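Local coordinates for protein ribokinase (Giardia lamblia, PDB 6WHJ) that probably phosphorylates D-ribose at O-5 with ATP and a divalent cation, most likely magnesium, to give D-ribose 5-phosphate, at residues V10-Y15 and P129-V134; V141-E146 and E157-A162; F63-V68 and G121-S126; L169-N174 and S185-I190. All coordinates share one frame; numbering follows the deposited sequence.

Overall arrangement
Starting at the N terminus, strand 9-12 opens contact 1, whose loop of more than a hundred residues closes at helix 131-135. Contact 3 lies wholly within that span, tying strand 62-69 to the loop that leads into the same helix. Contact 2 then closes a short loop between strand 140-143 and helix 149-165, and contact 4 closes another between strand 170-173 and the region of helix 184-188. These last two follow in series, and no two contacts cross. In the main sheet the four strands stand side by side in the order 62-69, 9-12, 140-143, 170-173, so the contacts together dress adjoining strands with helices and loop.

Contact 1. Residues V10-Y15 and P129-V134; sequences VIIGSY and PDLMAV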
loop_
_atom_site.group_PDB
_atom_site.type_symbol
_atom_site.label_atom_id
_atom_site.label_comp_id
_atom_site.label_asym_id
_atom_site.label_seq_id
_atom_site.Cartn_x
_atom_site.Cartn_y
_atom_site.Cartn_z
ATOM N N VAL B 10 27.176 -3.717 -14.075
ATOM C CA VAL B 10 25.892 -4.053 -14.677
ATOM C C VAL B 10 24.995 -4.567 -13.553
ATOM O O VAL B 10 25.349 -5.529 -12.859
ATOM C CB VAL B 10 26.050 -5.094 -15.805
ATOM C CG1 VAL B 10 24.708 -5.449 -16.422
ATOM C CG2 VAL B 10 27.008 -4.604 -16.871
ATOM N N ILE B 11 23.849 -3.928 -13.354
ATOM C CA ILE B 11 22.906 -4.327 -12.311
ATOM C C ILE B 11 21.651 -4.855 -12.996
ATOM O O ILE B 11 20.958 -4.113 -13.703
ATOM C CB ILE B 11 22.565 -3.173 -11.350
ATOM C CG1 ILE B 11 23.824 -2.555 -10.745
ATOM C CG2 ILE B 11 21.633 -3.646 -10.253
ATOM C CD1 ILE B 11 24.291 -1.320 -11.474
ATOM N N ILE B 12 21.373 -6.139 -12.808
ATOM C CA ILE B 12 20.204 -6.786 -13.387
ATOM C C ILE B 12 19.208 -6.990 -12.253
ATOM O O ILE B 12 19.409 -7.863 -11.401
ATOM C CB ILE B 12 20.564 -8.124 -14.042
ATOM C CG1 ILE B 12 21.765 -7.966 -14.985
ATOM C CG2 ILE B 12 19.380 -8.662 -14.804
ATOM C CD1 ILE B 12 22.389 -9.296 -15.421
ATOM N N GLY B 13 18.135 -6.206 -12.236
ATOM C CA GLY B 13 17.170 -6.350 -11.173
ATOM C C GLY B 13 15.937 -5.491 -11.344
ATOM O O GLY B 13 15.594 -5.061 -12.446
ATOM N N SER B 14 15.286 -5.224 -10.224
ATOM C CA SER B 14 13.927 -4.708 -10.240
ATOM C C SER B 14 13.871 -3.188 -10.157
ATOM O O SER B 14 14.774 -2.531 -9.625
ATOM C CB SER B 14 13.144 -5.300 -9.076
ATOM O OG SER B 14 13.780 -4.928 -7.870
ATOM N N TYR B 15 12.783 -2.638 -10.689
ATOM C CA TYR B 15 12.338 -1.296 -10.352
ATOM C C TYR B 15 10.930 -1.415 -9.790
ATOM O O TYR B 15 10.054 -2.021 -10.419
ATOM C CB TYR B 15 12.329 -0.333 -11.549
ATOM C CG TYR B 15 11.633 0.961 -11.167
ATOM C CD1 TYR B 15 12.303 1.925 -10.435
ATOM C CD2 TYR B 15 10.287 1.172 -11.445
ATOM C CE1 TYR B 15 11.680 3.082 -10.029
ATOM C CE2 TYR B 15 9.647 2.336 -11.041
ATOM C CZ TYR B 15 10.354 3.289 -10.327
ATOM O OH TYR B 15 9.757 4.465 -9.909
ATOM N N PRO B 129 18.441 -8.920 -25.421
ATOM C CA PRO B 129 19.271 -9.871 -26.174
ATOM C C PRO B 129 20.729 -9.471 -26.298
ATOM O O PRO B 129 21.556 -10.327 -26.641
ATOM C CB PRO B 129 18.583 -9.914 -27.543
ATOM C CG PRO B 129 17.883 -8.604 -27.652
ATOM C CD PRO B 129 17.409 -8.304 -26.274
ATOM N N ASP B 130 21.068 -8.197 -26.090
ATOM C CA ASP B 130 22.431 -7.715 -26.270
ATOM C C ASP B 130 23.187 -7.589 -24.960
ATOM O O ASP B 130 24.228 -6.927 -24.913
ATOM C CB ASP B 130 22.413 -6.384 -27.017
ATOM C CG ASP B 130 21.900 -6.538 -28.429
ATOM O OD1 ASP B 130 22.394 -7.447 -29.128
ATOM O OD2 ASP B 130 20.985 -5.784 -28.823
ATOM N N LEU B 131 22.712 -8.255 -23.908
ATOM C CA LEU B 131 23.357 -8.149 -22.607
ATOM C C LEU B 131 24.746 -8.769 -22.627
ATOM O O LEU B 131 25.667 -8.252 -21.985
ATOM C CB LEU B 131 22.488 -8.828 -21.552
ATOM C CG LEU B 131 23.030 -8.976 -20.130
ATOM C CD1 LEU B 131 23.254 -7.602 -19.519
ATOM C CD2 LEU B 131 22.073 -9.793 -19.291
ATOM N N MET B 132 24.911 -9.876 -23.360
ATOM C CA MET B 132 26.183 -10.591 -23.378
ATOM C C MET B 132 27.322 -9.678 -23.823
ATOM O O MET B 132 28.429 -9.742 -23.277
ATOM C CB MET B 132 26.079 -11.817 -24.294
ATOM C CG MET B 132 27.350 -12.649 -24.383
ATOM S SD MET B 132 27.794 -13.478 -22.828
ATOM C CE MET B 132 26.437 -14.646 -22.663
ATOM N N ALA B 133 27.062 -8.809 -24.800
ATOM C CA ALA B 133 28.109 -7.920 -25.295
ATOM C C ALA B 133 28.598 -6.978 -24.201
ATOM O O ALA B 133 29.791 -6.662 -24.136
ATOM C CB ALA B 133 27.598 -7.119 -26.496
ATOM N N VAL B 134 27.693 -6.530 -23.327
ATOM C CA VAL B 134 28.076 -5.624 -22.249
ATOM C C VAL B 134 28.807 -6.380 -21.146
ATOM O O VAL B 134 29.822 -5.907 -20.620
ATOM C CB VAL B 134 26.833 -4.898 -21.699
ATOM C CG1 VAL B 134 27.231 -3.890 -20.634
ATOM C CG2 VAL B 134 26.050 -4.232 -22.809
#
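Val-10 and Ile-12 of strand 9-12 carry branched side chains that meet Leu-131 and Val-134 at the start of helix 131-135. The packed part is built from methyl groups alone. Val-10 divides its two branches between two helix residues: CG1 lies 4.0 Å from Leu-131 CD1, while CG2 comes within 3.8 Å of Val-134 CG1. This fork arises because CG1 stands anti to the backbone N (chi1 180°), which turns CG2 toward the other partner. Leu-131 answers with a fork of its own, since its second methyl, CD2, meets Ile-12 CD1 tip to tip at 3.9 Å. Ile-12 can reach that far because its chain runs out extended beyond CG1, with chi2 at 166°. Beta-branched residues suit the strand, and the leucine suits the helix because its two terminal methyls can serve two strand residues at once.

Leu-131 and Val-134 are three positions apart, a little less than one helical turn, and so share the face directed at the sheet. The far side is the solvent side: Ala-133 of the helix and Asp-130 just before it are exposed, Met-132 is partly so, and Val-134 itself is not fully covered. On the buried side, Phe-155 of helix 149-165 touches both Ile-12 and Leu-131, and Val-65 of the neighbouring strand packs on Val-10, Ile-12 and Leu-131. No hydrogen bond links the two segments. Between them, then, the attachment rests on complementary shape and exclusion of water.

Contact 2. Residues V141-E146 and E157-A162; sequences VVMQCE and EVIKQA. With EDO (1,2-ethanediol), chain F.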
loop_
_atom_site.group_PDB
_atom_site.type_symbol
_atom_site.label_atom_id
_atom_site.label_comp_id
_atom_site.label_asym_id
_atom_site.label_seq_id
_atom_site.Cartn_x
_atom_site.Cartn_y
_atom_site.Cartn_z
ATOM N N VAL B 141 28.862 -7.688 -12.127
ATOM C CA VAL B 141 27.445 -7.820 -12.419
ATOM C C VAL B 141 26.747 -8.122 -11.102
ATOM O O VAL B 141 27.243 -8.933 -10.313
ATOM C CB VAL B 141 27.163 -8.899 -13.487
ATOM C CG1 VAL B 141 27.680 -10.255 -13.065
ATOM C CG2 VAL B 141 25.671 -8.961 -13.778
ATOM N N VAL B 142 25.625 -7.436 -10.842
ATOM C CA VAL B 142 24.959 -7.442 -9.540
ATOM C C VAL B 142 23.504 -7.856 -9.715
ATOM O O VAL B 142 22.815 -7.377 -10.624
ATOM C CB VAL B 142 25.035 -6.063 -8.848
ATOM C CG1 VAL B 142 24.593 -6.167 -7.402
ATOM C CG2 VAL B 142 26.438 -5.492 -8.931
ATOM N N MET B 143 23.030 -8.739 -8.835
ATOM C CA MET B 143 21.647 -9.195 -8.861
ATOM C C MET B 143 21.122 -9.286 -7.435
ATOM O O MET B 143 21.891 -9.401 -6.477
ATOM C CB MET B 143 21.510 -10.566 -9.537
ATOM C CG MET B 143 21.997 -10.614 -10.972
ATOM S SD MET B 143 21.533 -12.140 -11.805
ATOM C CE MET B 143 19.749 -11.968 -11.915
ATOM N N GLN B 144 19.791 -9.240 -7.311
ATOM C CA GLN B 144 19.094 -9.375 -6.035
ATOM C C GLN B 144 18.021 -10.452 -6.135
ATOM O O GLN B 144 18.191 -11.436 -6.859
ATOM C CB GLN B 144 18.465 -8.055 -5.604
ATOM C CG GLN B 144 19.401 -6.872 -5.625
ATOM C CD GLN B 144 19.591 -6.314 -7.010
ATOM O OE1 GLN B 144 18.699 -6.405 -7.852
ATOM N NE2 GLN B 144 20.749 -5.723 -7.256
ATOM N N CYS B 145 16.907 -10.273 -5.423
ATOM C CA CYS B 145 15.852 -11.282 -5.388
ATOM C C CYS B 145 14.478 -10.673 -5.653
ATOM O O CYS B 145 13.474 -11.145 -5.111
ATOM C CB CYS B 145 15.846 -12.004 -4.043
ATOM S SG CYS B 145 17.327 -12.972 -3.695
ATOM N N GLU B 146 14.401 -9.648 -6.506
ATOM C CA GLU B 146 13.135 -8.983 -6.790
ATOM C C GLU B 146 12.708 -9.124 -8.250
ATOM O O GLU B 146 11.917 -8.312 -8.737
ATOM C CB GLU B 146 13.201 -7.511 -6.384
ATOM C CG GLU B 146 13.189 -7.273 -4.880
ATOM C CD GLU B 146 13.124 -5.799 -4.509
ATOM O OE1 GLU B 146 13.366 -4.948 -5.395
ATOM O OE2 GLU B 146 12.847 -5.492 -3.322
ATOM N N GLU B 157 22.658 -18.344 -16.056
ATOM C CA GLU B 157 23.331 -19.038 -17.149
ATOM C C GLU B 157 24.040 -18.057 -18.079
ATOM O O GLU B 157 25.163 -18.321 -18.527
ATOM C CB GLU B 157 22.335 -19.907 -17.912
ATOM C CG GLU B 157 22.947 -20.596 -19.112
ATOM C CD GLU B 157 24.079 -21.547 -18.746
ATOM O OE1 GLU B 157 24.109 -22.053 -17.597
ATOM O OE2 GLU B 157 24.951 -21.777 -19.613
ATOM N N VAL B 158 23.438 -16.893 -18.331
ATOM C CA VAL B 158 24.113 -15.892 -19.149
ATOM C C VAL B 158 25.419 -15.468 -18.496
ATOM O O VAL B 158 26.465 -15.385 -19.155
ATOM C CB VAL B 158 23.191 -14.682 -19.379
ATOM C CG1 VAL B 158 23.963 -13.543 -20.014
ATOM C CG2 VAL B 158 22.011 -15.080 -20.254
ATOM N N ILE B 159 25.386 -15.224 -17.185
ATOM C CA ILE B 159 26.574 -14.762 -16.476
ATOM C C ILE B 159 27.653 -15.845 -16.470
ATOM O O ILE B 159 28.845 -15.560 -16.645
ATOM C CB ILE B 159 26.176 -14.327 -15.061
ATOM C CG1 ILE B 159 25.191 -13.158 -15.136
ATOM C CG2 ILE B 159 27.406 -13.903 -14.273
ATOM C CD1 ILE B 159 24.577 -12.799 -13.796
ATOM N N LYS B 160 27.249 -17.109 -16.301
ATOM C CA LYS B 160 28.206 -18.212 -16.361
ATOM C C LYS B 160 28.929 -18.227 -17.699
ATOM O O LYS B 160 30.152 -18.417 -17.754
ATOM C CB LYS B 160 27.495 -19.544 -16.097
ATOM C CG LYS B 160 28.373 -20.807 -16.138
ATOM C CD LYS B 160 27.526 -22.059 -15.949
ATOM C CE LYS B 160 28.358 -23.326 -15.920
ATOM N NZ LYS B 160 27.520 -24.563 -16.021
ATOM N N GLN B 161 28.191 -17.985 -18.784
ATOM C CA GLN B 161 28.800 -17.912 -20.108
ATOM C C GLN B 161 29.647 -16.657 -20.280
ATOM O O GLN B 161 30.645 -16.680 -21.013
ATOM C CB GLN B 161 27.715 -17.951 -21.184
ATOM C CG GLN B 161 27.215 -19.337 -21.548
ATOM C CD GLN B 161 25.981 -19.297 -22.438
ATOM O OE1 GLN B 161 25.926 -18.558 -23.421
ATOM N NE2 GLN B 161 24.991 -20.117 -22.106
ATOM N N ALA B 162 29.275 -15.557 -19.614
ATOM C CA ALA B 162 30.056 -14.328 -19.730
ATOM C C ALA B 162 31.362 -14.430 -18.956
ATOM O O ALA B 162 32.393 -13.912 -19.404
ATOM C CB ALA B 162 29.244 -13.127 -19.248
HETATM C C1 EDO F . 12.602 -2.536 -1.988
HETATM O O1 EDO F . 11.897 -3.772 -1.802
HETATM C C2 EDO F . 11.624 -1.430 -2.377
HETATM O O2 EDO F . 10.710 -1.953 -3.351
#
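Ile-159 of helix 149-165 meets Val-141 and Met-143 of strand 140-143 in a buried, wholly apolar contact between a strand of the main sheet and the helix that follows it. The isoleucine brings both its branches. CG2 lies 3.9 Å from Val-141 CG1, and CD1, at the end of the extended branch (chi2 171°), comes within 4.0 Å of Val-141 CG2, so the two side chains meet tip to tip. Met-143 instead slides past Ile-159 in the opposite direction, its sulfur SD 3.7 Å from Ile-159 CD1. A flexible methionine suits this place, since its unbranched chain can slip past the isoleucine and present its sulfur, the bend at chi3 (68°) then turning CE off from it. Val-141 and Met-143 share one face of the strand and also touch Phe-171 of the next strand.

Farther on, Glu-146 OE2 accepts a hydrogen bond from O1 of a 1,2-ethanediol, probably from the crystallisation liquor. Asn-16 and Asp-18 bind the same molecule, and all three residues are predicted to contact the sugar. The arrangement is that of a beta-alpha-beta unit, completed by strand 170-173, with a probable substrate-binding residue in the loop after its first strand.

Contact 3. Residues F63-V68 and G121-S126; sequences FFVGAV and GMLKPS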
loop_
_atom_site.group_PDB
_atom_site.type_symbol
_atom_site.label_atom_id
_atom_site.label_comp_id
_atom_site.label_asym_id
_atom_site.label_seq_id
_atom_site.Cartn_x
_atom_site.Cartn_y
_atom_site.Cartn_z
ATOM N N PHE B 63 25.340 0.545 -15.302
ATOM C CA PHE B 63 24.402 0.142 -16.346
ATOM C C PHE B 63 23.283 -0.631 -15.667
ATOM O O PHE B 63 23.544 -1.633 -14.994
ATOM C CB PHE B 63 25.104 -0.710 -17.414
ATOM C CG PHE B 63 24.282 -0.950 -18.664
ATOM C CD1 PHE B 63 24.081 0.063 -19.583
ATOM C CD2 PHE B 63 23.745 -2.200 -18.934
ATOM C CE1 PHE B 63 23.337 -0.160 -20.727
ATOM C CE2 PHE B 63 23.003 -2.428 -20.072
ATOM C CZ PHE B 63 22.798 -1.405 -20.971
ATOM N N PHE B 64 22.047 -0.156 -15.803
ATOM C CA PHE B 64 20.913 -0.807 -15.160
ATOM C C PHE B 64 20.138 -1.610 -16.198
ATOM O O PHE B 64 19.863 -1.119 -17.298
ATOM C CB PHE B 64 19.998 0.207 -14.468
ATOM C CG PHE B 64 18.753 -0.412 -13.869
ATOM C CD1 PHE B 64 18.855 -1.465 -12.965
ATOM C CD2 PHE B 64 17.487 0.080 -14.181
ATOM C CE1 PHE B 64 17.722 -2.040 -12.416
ATOM C CE2 PHE B 64 16.348 -0.491 -13.624
ATOM C CZ PHE B 64 16.465 -1.551 -12.743
ATOM N N VAL B 65 19.796 -2.846 -15.842
ATOM C CA VAL B 65 19.025 -3.740 -16.693
ATOM C C VAL B 65 17.762 -4.102 -15.933
ATOM O O VAL B 65 17.838 -4.725 -14.867
ATOM C CB VAL B 65 19.817 -5.005 -17.055
ATOM C CG1 VAL B 65 19.005 -5.877 -18.011
ATOM C CG2 VAL B 65 21.184 -4.642 -17.624
ATOM N N GLY B 66 16.608 -3.709 -16.471
ATOM C CA GLY B 66 15.332 -3.969 -15.826
ATOM C C GLY B 66 14.183 -3.780 -16.790
ATOM O O GLY B 66 14.356 -3.282 -17.902
ATOM N N ALA B 67 12.990 -4.173 -16.341
ATOM C CA ALA B 67 11.776 -4.089 -17.144
ATOM C C ALA B 67 10.676 -3.384 -16.358
ATOM O O ALA B 67 10.490 -3.640 -15.163
ATOM C CB ALA B 67 11.295 -5.473 -17.584
ATOM N N VAL B 68 9.981 -2.466 -17.034
ATOM C CA VAL B 68 8.869 -1.701 -16.486
ATOM C C VAL B 68 7.725 -1.732 -17.499
ATOM O O VAL B 68 7.894 -2.125 -18.657
ATOM C CB VAL B 68 9.264 -0.247 -16.162
ATOM C CG1 VAL B 68 10.407 -0.214 -15.150
ATOM C CG2 VAL B 68 9.625 0.519 -17.450
ATOM N N GLY B 121 8.637 -9.277 -13.457
ATOM C CA GLY B 121 8.533 -10.683 -13.789
ATOM C C GLY B 121 8.753 -11.011 -15.260
ATOM O O GLY B 121 8.846 -12.199 -15.593
ATOM N N MET B 122 8.839 -10.006 -16.143
ATOM C CA MET B 122 9.118 -10.254 -17.555
ATOM C C MET B 122 10.592 -10.132 -17.919
ATOM O O MET B 122 10.950 -10.416 -19.072
ATOM C CB MET B 122 8.331 -9.301 -18.465
ATOM C CG MET B 122 6.913 -9.731 -18.775
ATOM S SD MET B 122 5.758 -9.454 -17.433
ATOM C CE MET B 122 4.231 -9.845 -18.300
ATOM N N LEU B 123 11.444 -9.689 -16.994
ATOM C CA LEU B 123 12.867 -9.491 -17.268
ATOM C C LEU B 123 13.521 -10.859 -17.400
ATOM O O LEU B 123 13.754 -11.545 -16.406
ATOM C CB LEU B 123 13.516 -8.667 -16.159
ATOM C CG LEU B 123 14.973 -8.230 -16.343
ATOM C CD1 LEU B 123 15.081 -7.326 -17.536
ATOM C CD2 LEU B 123 15.500 -7.519 -15.121
ATOM N N LYS B 124 13.808 -11.254 -18.637
ATOM C CA LYS B 124 14.482 -12.480 -19.040
ATOM C C LYS B 124 15.651 -12.076 -19.919
ATOM O O LYS B 124 15.686 -10.952 -20.429
ATOM C CB LYS B 124 13.595 -13.427 -19.869
ATOM C CG LYS B 124 12.151 -13.636 -19.504
ATOM C CD LYS B 124 11.554 -14.568 -20.545
ATOM C CE LYS B 124 10.317 -15.276 -20.061
ATOM N NZ LYS B 124 9.348 -14.309 -19.480
ATOM N N PRO B 125 16.626 -12.967 -20.126
ATOM C CA PRO B 125 17.669 -12.663 -21.117
ATOM C C PRO B 125 17.113 -12.291 -22.483
ATOM O O PRO B 125 17.576 -11.314 -23.085
ATOM C CB PRO B 125 18.476 -13.972 -21.181
ATOM C CG PRO B 125 18.307 -14.568 -19.813
ATOM C CD PRO B 125 16.901 -14.221 -19.397
ATOM N N SER B 126 16.094 -13.014 -22.964
ATOM C CA SER B 126 15.557 -12.761 -24.302
ATOM C C SER B 126 15.002 -11.340 -24.443
ATOM O O SER B 126 14.952 -10.801 -25.557
ATOM C CB SER B 126 14.502 -13.818 -24.647
ATOM O OG SER B 126 13.297 -13.626 -23.915
#
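Leu-123 supplies the side chain through which segment 121-126 meets Val-65, Gly-66 and Ala-67 of strand 62-69. The segment begins at Gly-121 and Met-122 with the end of a short 3-10 turn; the Met-122 side chain starts toward the strand and then turns off from it.

Next comes Leu-123, which lies along the strand and touches three successive residues, Val-65 to Ala-67. Its CB is 4.1 Å from Ala-67 CB, where a small methyl lets the loop come close. The leucine CG is anti to the backbone N (chi1 -174°), which carries the two methyls onto Gly-66: CD2 lies 3.6 Å from Gly-66 CA. CD1 goes on to meet Val-65 CG1 at 4.2 Å. The glycine presents bare backbone to the leucine, and its lack of a side chain makes room for the Phe-64 ring, which lies against its N.

After Lys-124, Pro-125 turns to helix 149-165, touching Leu-154 and Val-158. Phe-155 of that helix and Ile-12 of strand 9-12 also pack on Leu-123, so the leucine is buried among three elements. With no hydrogen bond across, the loop is tied to the strand by one apolar side chain, brought close by the small Ala-67.

Contact 4. Residues L169-N174 and S185-I190; sequences LRFVFN and SKILSI
Ile-187 of helix 184-188 pushes its CG2 methyl against Phe-173 and Phe-171, whose rings stand two residues apart on one side of strand 170-173. The methyl is the bump, and its hollow lies between the face of the Phe-173 ring and atoms CE2 and CZ of Phe-171. It sits almost squarely over Phe-173, 3.6 Å from the centroid and 13° off the normal, a CH-pi contact, and reaches Phe-171 CE2 at 3.9 Å. The longer branch runs along the same side of the Phe-173 ring, ending with CD1 above its outer end, 3.8 Å from CZ.

Ile-190, three residues on from Ile-187, presses CG1 and CD1 on the CD2-CE2 side of Phe-171. Its CG1 lies between the backbone N and the carbonyl carbon (chi1 68°), which swings the chain onto the ring, 3.5 Å from Phe-171 CD2. Ile-190 O meets this ring at its edge, in plane, 3.4 Å from Phe-171 CD2; the oxygen is hydrogen-bonded to Lys-163 NZ. Flat phenylalanines offer broad surfaces, and branched isoleucines have methyls to press on them. Across the segments there is dispersion and CH-pi attraction but no hydrogen bond, so matching shapes join them.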
loop_
_atom_site.group_PDB
_atom_site.type_symbol
_atom_site.label_atom_id
_atom_site.label_comp_id
_atom_site.label_asym_id
_atom_site.label_seq_id
_atom_site.Cartn_x
_atom_site.Cartn_y
_atom_site.Cartn_z
ATOM N N LEU B 169 35.349 -10.637 -14.906
ATOM C CA LEU B 169 33.990 -10.393 -14.446
ATOM C C LEU B 169 33.748 -11.111 -13.121
ATOM O O LEU B 169 34.092 -12.289 -12.973
ATOM C CB LEU B 169 32.988 -10.877 -15.491
ATOM C CG LEU B 169 31.524 -10.781 -15.075
ATOM C CD1 LEU B 169 31.134 -9.342 -14.873
ATOM C CD2 LEU B 169 30.654 -11.429 -16.101
ATOM N N ARG B 170 33.195 -10.388 -12.148
ATOM C CA ARG B 170 32.814 -10.945 -10.859
ATOM C C ARG B 170 31.314 -10.757 -10.659
ATOM O O ARG B 170 30.765 -9.702 -10.990
ATOM C CB ARG B 170 33.577 -10.275 -9.713
ATOM C CG ARG B 170 35.046 -10.583 -9.719
ATOM C CD ARG B 170 35.383 -12.022 -9.444
ATOM N NE ARG B 170 36.835 -12.183 -9.462
ATOM C CZ ARG B 170 37.546 -12.472 -10.551
ATOM N NH1 ARG B 170 36.939 -12.668 -11.717
ATOM N NH2 ARG B 170 38.868 -12.575 -10.471
ATOM N N PHE B 171 30.654 -11.787 -10.138
ATOM C CA PHE B 171 29.222 -11.760 -9.848
ATOM C C PHE B 171 29.025 -11.465 -8.358
ATOM O O PHE B 171 29.418 -12.264 -7.499
ATOM C CB PHE B 171 28.593 -13.092 -10.250
ATOM C CG PHE B 171 27.110 -13.206 -9.985
ATOM C CD1 PHE B 171 26.311 -12.086 -9.821
ATOM C CD2 PHE B 171 26.508 -14.462 -9.949
ATOM C CE1 PHE B 171 24.948 -12.214 -9.595
ATOM C CE2 PHE B 171 25.153 -14.597 -9.730
ATOM C CZ PHE B 171 24.370 -13.468 -9.549
ATOM N N VAL B 172 28.426 -10.310 -8.060
ATOM C CA VAL B 172 28.042 -9.922 -6.708
ATOM C C VAL B 172 26.545 -10.167 -6.557
ATOM O O VAL B 172 25.736 -9.558 -7.270
ATOM C CB VAL B 172 28.380 -8.452 -6.418
ATOM C CG1 VAL B 172 27.999 -8.089 -4.958
ATOM C CG2 VAL B 172 29.854 -8.166 -6.720
ATOM N N PHE B 173 26.179 -11.057 -5.630
ATOM C CA PHE B 173 24.792 -11.423 -5.376
ATOM C C PHE B 173 24.377 -10.946 -3.989
ATOM O O PHE B 173 24.926 -11.398 -2.979
ATOM C CB PHE B 173 24.601 -12.933 -5.526
ATOM C CG PHE B 173 23.189 -13.407 -5.265
ATOM C CD1 PHE B 173 22.099 -12.743 -5.802
ATOM C CD2 PHE B 173 22.959 -14.554 -4.519
ATOM C CE1 PHE B 173 20.800 -13.186 -5.566
ATOM C CE2 PHE B 173 21.672 -15.004 -4.285
ATOM C CZ PHE B 173 20.586 -14.315 -4.816
ATOM N N ASN B 174 23.390 -10.046 -3.942
ATOM C CA ASN B 174 22.791 -9.576 -2.699
ATOM C C ASN B 174 21.430 -10.237 -2.526
ATOM O O ASN B 174 20.455 -9.805 -3.158
ATOM C CB ASN B 174 22.654 -8.049 -2.720
ATOM C CG ASN B 174 21.841 -7.515 -1.568
ATOM O OD1 ASN B 174 21.044 -6.596 -1.739
ATOM N ND2 ASN B 174 22.015 -8.101 -0.391
ATOM N N SER B 185 21.094 -22.165 -4.142
ATOM C CA SER B 185 22.209 -23.050 -4.430
ATOM C C SER B 185 22.678 -22.867 -5.871
ATOM O O SER B 185 23.885 -22.765 -6.131
ATOM C CB SER B 185 21.798 -24.494 -4.138
ATOM O OG SER B 185 22.805 -25.415 -4.504
ATOM N N LYS B 186 21.737 -22.779 -6.818
ATOM C CA LYS B 186 22.128 -22.605 -8.213
ATOM C C LYS B 186 22.728 -21.224 -8.449
ATOM O O LYS B 186 23.715 -21.094 -9.182
ATOM C CB LYS B 186 20.936 -22.843 -9.143
ATOM N N ILE B 187 22.180 -20.189 -7.806
ATOM C CA ILE B 187 22.744 -18.850 -7.978
ATOM C C ILE B 187 24.146 -18.776 -7.383
ATOM O O ILE B 187 25.049 -18.170 -7.970
ATOM C CB ILE B 187 21.827 -17.774 -7.373
ATOM C CG1 ILE B 187 20.440 -17.806 -8.024
ATOM C CG2 ILE B 187 22.453 -16.403 -7.532
ATOM C CD1 ILE B 187 19.431 -16.878 -7.337
ATOM N N LEU B 188 24.358 -19.389 -6.215
ATOM C CA LEU B 188 25.671 -19.306 -5.586
ATOM C C LEU B 188 26.769 -19.986 -6.400
ATOM O O LEU B 188 27.937 -19.618 -6.260
ATOM C CB LEU B 188 25.619 -19.907 -4.179
ATOM C CG LEU B 188 25.039 -19.034 -3.064
ATOM C CD1 LEU B 188 24.666 -19.865 -1.844
ATOM C CD2 LEU B 188 26.057 -17.985 -2.679
ATOM N N SER B 189 26.430 -20.953 -7.257
ATOM C CA SER B 189 27.461 -21.686 -7.983
ATOM C C SER B 189 28.224 -20.810 -8.966
ATOM O O SER B 189 29.326 -21.180 -9.380
ATOM C CB SER B 189 26.850 -22.864 -8.725
ATOM O OG SER B 189 25.830 -22.414 -9.597
ATOM N N ILE B 190 27.680 -19.657 -9.349
ATOM C CA ILE B 190 28.423 -18.702 -10.159
ATOM C C ILE B 190 28.629 -17.392 -9.432
ATOM O O ILE B 190 29.233 -16.472 -9.992
ATOM C CB ILE B 190 27.749 -18.445 -11.524
ATOM C CG1 ILE B 190 26.428 -17.704 -11.312
ATOM C CG2 ILE B 190 27.559 -19.766 -12.304
ATOM C CD1 ILE B 190 25.990 -16.898 -12.506
#